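Local coordinates for putative metal resistance protein (Proteus mirabilis, PDB 6C29) that probably takes part in periplasmic protein-disulfide reduction, its N-terminal tandem immunoglobulin-fold part priming the trimeric disulfide isomerase ScsC, at residues S165-W178 against A200-T212. Sequence-based numbering, arbitrary orientation.
Sequences SQLTLSLQREQGDW and AKGDHLSVTVDVT
Leu-167, Leu-169 and Leu-171 pair with Val-209, Val-207 and Leu-205 as hydrogen-bonded antiparallel pairs, each joined by two backbone bonds; the ladder runs on through Val-211 N to Ser-165 O and Arg-173 N to Asp-203 O. These six apolar side chains share one face of the sheet. Leu-169 and Val-207 lie alongside each other, CB to CB 3.9 Å. With Leu-205 CG anti to the backbone N (chi1 174°), its CD2 lies 4.0 Å from Leu-171 CD1 and beside the Trp-178 ring, while Phe-229 of strand 226-233 packs on Leu-169 and Leu-171.

Trp-178 closes the turn end. Its indole is sandwiched between Arg-173 CB and Leu-205 CB, the latter a CH-pi contact 3.6 Å from the five-membered ring centroid. Trp-178 N donates nearly straight to Gly-202 O (3.1 Å, 164°), and NE1 adds a weak, bent bond (128°) to Asp-203 O, the acceptor already gripped by Arg-173 N.

On the polar face, Gln-172 NE2 bonds weakly to Asp-203 OD2, while Gln-172 OE1 is hydrogen-bonded to Ser-156 OG.

The type II' turn from Lys-201 to His-204 links strands 191-201 and 204-213 into a β-hairpin; strands 166-173 and 204-213 are the central pair of a four-stranded antiparallel sheet in one immunoglobulin-fold domain of the tandem.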
loop_
_atom_site.group_PDB
_atom_site.type_symbol
_atom_site.label_atom_id
_atom_site.label_comp_id
_atom_site.label_asym_id
_atom_site.label_seq_id
_atom_site.Cartn_x
_atom_site.Cartn_y
_atom_site.Cartn_z
ATOM N N SER A 165 -2.577 -1.097 -26.434
ATOM C CA SER A 165 -1.963 -0.490 -25.246
ATOM C C SER A 165 -2.987 0.034 -24.236
ATOM O O SER A 165 -2.724 1.002 -23.529
ATOM C CB SER A 165 -1.030 0.652 -25.648
ATOM O OG SER A 165 -0.043 0.188 -26.546
ATOM N N GLN A 166 -4.136 -0.635 -24.179
ATOM C CA GLN A 166 -5.228 -0.268 -23.283
ATOM C C GLN A 166 -5.773 -1.495 -22.565
ATOM O O GLN A 166 -6.158 -2.487 -23.202
ATOM C CB GLN A 166 -6.340 0.392 -24.073
ATOM C CG GLN A 166 -7.492 0.874 -23.249
ATOM C CD GLN A 166 -8.546 1.478 -24.132
ATOM O OE1 GLN A 166 -8.328 2.520 -24.747
ATOM N NE2 GLN A 166 -9.677 0.797 -24.252
ATOM N N LEU A 167 -5.787 -1.431 -21.238
ATOM C CA LEU A 167 -6.369 -2.474 -20.405
ATOM C C LEU A 167 -7.803 -2.149 -20.099
ATOM O O LEU A 167 -8.099 -1.024 -19.683
ATOM C CB LEU A 167 -5.580 -2.601 -19.115
ATOM C CG LEU A 167 -6.099 -3.527 -18.014
ATOM C CD1 LEU A 167 -5.976 -4.946 -18.428
ATOM C CD2 LEU A 167 -5.299 -3.282 -16.711
ATOM N N THR A 168 -8.698 -3.108 -20.326
ATOM C CA THR A 168 -10.102 -2.949 -19.965
ATOM C C THR A 168 -10.507 -4.006 -18.963
ATOM O O THR A 168 -10.171 -5.177 -19.130
ATOM C CB THR A 168 -11.032 -3.045 -21.185
ATOM O OG1 THR A 168 -10.708 -2.001 -22.108
ATOM C CG2 THR A 168 -12.494 -2.909 -20.759
ATOM N N LEU A 169 -11.239 -3.600 -17.924
ATOM C CA LEU A 169 -11.773 -4.490 -16.904
ATOM C C LEU A 169 -13.283 -4.412 -16.856
ATOM O O LEU A 169 -13.869 -3.349 -17.072
ATOM C CB LEU A 169 -11.263 -4.133 -15.506
ATOM C CG LEU A 169 -9.790 -3.857 -15.269
ATOM C CD1 LEU A 169 -9.526 -3.520 -13.775
ATOM C CD2 LEU A 169 -8.963 -5.005 -15.713
ATOM N N SER A 170 -13.888 -5.539 -16.503
ATOM C CA SER A 170 -15.308 -5.607 -16.245
ATOM C C SER A 170 -15.481 -6.281 -14.902
ATOM O O SER A 170 -15.007 -7.398 -14.713
ATOM C CB SER A 170 -16.023 -6.369 -17.358
ATOM O OG SER A 170 -17.316 -6.766 -16.955
ATOM N N LEU A 171 -16.103 -5.570 -13.963
ATOM C CA LEU A 171 -16.217 -6.006 -12.577
ATOM C C LEU A 171 -17.671 -6.037 -12.170
ATOM O O LEU A 171 -18.383 -5.042 -12.293
ATOM C CB LEU A 171 -15.436 -5.074 -11.642
ATOM C CG LEU A 171 -13.981 -4.831 -12.027
ATOM C CD1 LEU A 171 -13.335 -3.826 -11.103
ATOM C CD2 LEU A 171 -13.186 -6.118 -11.967
ATOM N N GLN A 172 -18.103 -7.167 -11.638
ATOM C CA GLN A 172 -19.473 -7.321 -11.187
ATOM C C GLN A 172 -19.556 -7.184 -9.679
ATOM O O GLN A 172 -18.821 -7.854 -8.952
ATOM C CB GLN A 172 -20.038 -8.673 -11.596
ATOM C CG GLN A 172 -21.476 -8.839 -11.146
ATOM C CD GLN A 172 -22.050 -10.203 -11.508
ATOM O OE1 GLN A 172 -21.437 -11.242 -11.245
ATOM N NE2 GLN A 172 -23.249 -10.202 -12.076
ATOM N N ARG A 173 -20.432 -6.312 -9.202
ATOM C CA ARG A 173 -20.632 -6.164 -7.775
ATOM C C ARG A 173 -21.375 -7.378 -7.240
ATOM O O ARG A 173 -22.295 -7.858 -7.869
ATOM C CB ARG A 173 -21.390 -4.891 -7.468
ATOM C CG ARG A 173 -21.317 -4.534 -5.984
ATOM C CD ARG A 173 -21.839 -3.154 -5.657
ATOM N NE ARG A 173 -22.007 -3.008 -4.207
ATOM C CZ ARG A 173 -21.580 -1.983 -3.483
ATOM N NH1 ARG A 173 -20.936 -0.983 -4.046
ATOM N NH2 ARG A 173 -21.792 -1.969 -2.173
ATOM N N GLU A 174 -20.949 -7.905 -6.092
ATOM C CA GLU A 174 -21.533 -9.143 -5.548
ATOM C C GLU A 174 -22.990 -8.949 -5.174
ATOM O O GLU A 174 -23.870 -9.752 -5.511
ATOM C CB GLU A 174 -20.743 -9.600 -4.319
ATOM C CG GLU A 174 -21.215 -10.952 -3.760
ATOM C CD GLU A 174 -20.528 -11.367 -2.465
ATOM O OE1 GLU A 174 -19.437 -10.850 -2.150
ATOM O OE2 GLU A 174 -21.094 -12.234 -1.764
ATOM N N GLN A 175 -23.221 -7.870 -4.449
ATOM C CA GLN A 175 -24.520 -7.476 -3.966
ATOM C C GLN A 175 -24.739 -5.976 -4.174
ATOM O O GLN A 175 -23.861 -5.161 -3.876
ATOM C CB GLN A 175 -24.658 -7.808 -2.489
ATOM C CG GLN A 175 -26.072 -7.688 -2.032
ATOM C CD GLN A 175 -26.229 -7.905 -0.552
ATOM O OE1 GLN A 175 -25.404 -8.560 0.097
ATOM N NE2 GLN A 175 -27.295 -7.339 -0.000
ATOM N N GLY A 176 -25.901 -5.622 -4.691
ATOM C CA GLY A 176 -26.249 -4.232 -4.898
ATOM C C GLY A 176 -25.574 -3.598 -6.101
ATOM O O GLY A 176 -25.054 -4.275 -6.987
ATOM N N ASP A 177 -25.643 -2.277 -6.125
ATOM C CA ASP A 177 -25.118 -1.462 -7.207
ATOM C C ASP A 177 -23.866 -0.722 -6.808
ATOM O O ASP A 177 -23.660 -0.447 -5.628
ATOM C CB ASP A 177 -26.129 -0.411 -7.641
ATOM C CG ASP A 177 -27.329 -0.996 -8.376
ATOM O OD1 ASP A 177 -27.302 -2.207 -8.703
ATOM O OD2 ASP A 177 -28.271 -0.209 -8.655
ATOM N N TRP A 178 -23.053 -0.360 -7.799
ATOM C CA TRP A 178 -21.911 0.506 -7.545
ATOM C C TRP A 178 -22.371 1.917 -7.215
ATOM O O TRP A 178 -23.310 2.414 -7.847
ATOM C CB TRP A 178 -20.987 0.508 -8.746
ATOM C CG TRP A 178 -20.351 -0.799 -9.030
ATOM C CD1 TRP A 178 -20.709 -1.687 -10.017
ATOM C CD2 TRP A 178 -19.240 -1.381 -8.358
ATOM N NE1 TRP A 178 -19.884 -2.762 -10.004
ATOM C CE2 TRP A 178 -18.974 -2.611 -8.987
ATOM C CE3 TRP A 178 -18.441 -0.987 -7.281
ATOM C CZ2 TRP A 178 -17.950 -3.446 -8.577
ATOM C CZ3 TRP A 178 -17.428 -1.812 -6.875
ATOM C CH2 TRP A 178 -17.186 -3.028 -7.506
ATOM N N ALA A 200 -19.944 3.077 -14.340
ATOM C CA ALA A 200 -20.771 2.064 -13.697
ATOM C C ALA A 200 -22.238 2.229 -14.007
ATOM O O ALA A 200 -22.736 3.348 -14.109
ATOM C CB ALA A 200 -20.565 2.091 -12.194
ATOM N N LYS A 201 -22.917 1.100 -14.170
ATOM C CA LYS A 201 -24.375 1.058 -14.277
ATOM C C LYS A 201 -24.867 -0.188 -13.579
ATOM O O LYS A 201 -24.411 -1.298 -13.867
ATOM C CB LYS A 201 -24.835 1.095 -15.722
ATOM C CG LYS A 201 -26.347 1.252 -15.770
ATOM C CD LYS A 201 -26.910 1.422 -17.144
ATOM C CE LYS A 201 -28.372 1.834 -17.026
ATOM N NZ LYS A 201 -28.962 2.105 -18.363
ATOM N N GLY A 202 -25.725 0.011 -12.593
ATOM C CA GLY A 202 -26.189 -1.116 -11.799
ATOM C C GLY A 202 -25.008 -1.826 -11.160
ATOM O O GLY A 202 -24.140 -1.164 -10.563
ATOM N N ASP A 203 -24.951 -3.149 -11.299
ATOM C CA ASP A 203 -23.871 -3.923 -10.678
ATOM C C ASP A 203 -22.632 -4.083 -11.547
ATOM O O ASP A 203 -21.714 -4.804 -11.169
ATOM C CB ASP A 203 -24.386 -5.303 -10.274
ATOM C CG ASP A 203 -24.705 -6.203 -11.453
ATOM O OD1 ASP A 203 -24.586 -5.800 -12.623
ATOM O OD2 ASP A 203 -25.087 -7.368 -11.190
ATOM N N HIS A 204 -22.583 -3.365 -12.670
ATOM C CA HIS A 204 -21.498 -3.476 -13.624
ATOM C C HIS A 204 -20.590 -2.261 -13.590
ATOM O O HIS A 204 -21.041 -1.111 -13.712
ATOM C CB HIS A 204 -22.072 -3.672 -15.025
ATOM C CG HIS A 204 -21.049 -3.695 -16.104
ATOM N ND1 HIS A 204 -20.109 -4.694 -16.227
ATOM C CD2 HIS A 204 -20.792 -2.807 -17.092
ATOM C CE1 HIS A 204 -19.316 -4.418 -17.250
ATOM N NE2 HIS A 204 -19.712 -3.283 -17.792
ATOM N N LEU A 205 -19.301 -2.530 -13.396
ATOM C CA LEU A 205 -18.267 -1.505 -13.434
ATOM C C LEU A 205 -17.266 -1.781 -14.557
ATOM O O LEU A 205 -16.660 -2.847 -14.586
ATOM C CB LEU A 205 -17.568 -1.461 -12.081
ATOM C CG LEU A 205 -16.347 -0.543 -11.928
ATOM C CD1 LEU A 205 -16.688 0.872 -12.169
ATOM C CD2 LEU A 205 -15.736 -0.684 -10.551
ATOM N N SER A 206 -17.115 -0.830 -15.464
ATOM C CA SER A 206 -16.144 -0.915 -16.538
ATOM C C SER A 206 -14.991 0.032 -16.232
ATOM O O SER A 206 -15.203 1.161 -15.782
ATOM C CB SER A 206 -16.787 -0.569 -17.883
ATOM O OG SER A 206 -15.826 -0.611 -18.923
ATOM N N VAL A 207 -13.776 -0.434 -16.464
ATOM C CA VAL A 207 -12.574 0.327 -16.230
ATOM C C VAL A 207 -11.697 0.303 -17.458
ATOM O O VAL A 207 -11.486 -0.764 -18.036
ATOM C CB VAL A 207 -11.772 -0.257 -15.054
ATOM C CG1 VAL A 207 -10.602 0.611 -14.711
ATOM C CG2 VAL A 207 -12.666 -0.460 -13.814
ATOM N N THR A 208 -11.189 1.447 -17.880
ATOM C CA THR A 208 -10.188 1.450 -18.928
ATOM C C THR A 208 -8.962 2.191 -18.425
ATOM O O THR A 208 -9.060 3.208 -17.720
ATOM C CB THR A 208 -10.718 2.076 -20.227
ATOM O OG1 THR A 208 -10.848 3.489 -20.067
ATOM C CG2 THR A 208 -12.079 1.475 -20.581
ATOM N N VAL A 209 -7.797 1.630 -18.747
ATOM C CA VAL A 209 -6.499 2.131 -18.290
ATOM C C VAL A 209 -5.528 2.156 -19.484
ATOM O O VAL A 209 -5.332 1.136 -20.137
ATOM C CB VAL A 209 -5.905 1.221 -17.178
ATOM C CG1 VAL A 209 -4.606 1.791 -16.681
ATOM C CG2 VAL A 209 -6.888 1.052 -16.038
ATOM N N ASP A 210 -4.954 3.316 -19.798
ATOM C CA ASP A 210 -3.907 3.397 -20.812
ATOM C C ASP A 210 -2.606 2.855 -20.241
ATOM O O ASP A 210 -2.281 3.096 -19.083
ATOM C CB ASP A 210 -3.688 4.837 -21.281
ATOM C CG ASP A 210 -4.868 5.389 -22.054
ATOM O OD1 ASP A 210 -5.555 4.603 -22.748
ATOM O OD2 ASP A 210 -5.115 6.614 -21.943
ATOM N N VAL A 211 -1.897 2.081 -21.042
ATOM C CA VAL A 211 -0.650 1.469 -20.617
ATOM C C VAL A 211 0.527 1.929 -21.469
ATOM O O VAL A 211 0.402 2.068 -22.689
ATOM C CB VAL A 211 -0.760 -0.075 -20.670
ATOM C CG1 VAL A 211 0.477 -0.719 -20.055
ATOM C CG2 VAL A 211 -2.001 -0.549 -19.965
ATOM N N THR A 212 1.657 2.203 -20.823
ATOM C CA THR A 212 2.895 2.473 -21.548
ATOM C C THR A 212 4.057 1.710 -20.911
ATOM O O THR A 212 3.944 1.203 -19.797
ATOM C CB THR A 212 3.253 3.974 -21.590
ATOM O OG1 THR A 212 3.606 4.434 -20.283
ATOM C CG2 THR A 212 2.104 4.805 -22.146
HETATM O O HOH W 1 -15.432 -3.131 -19.522
HETATM O O HOH W 2 -24.738 -8.925 -8.931
HETATM O O HOH W 3 -23.988 1.764 -10.482
#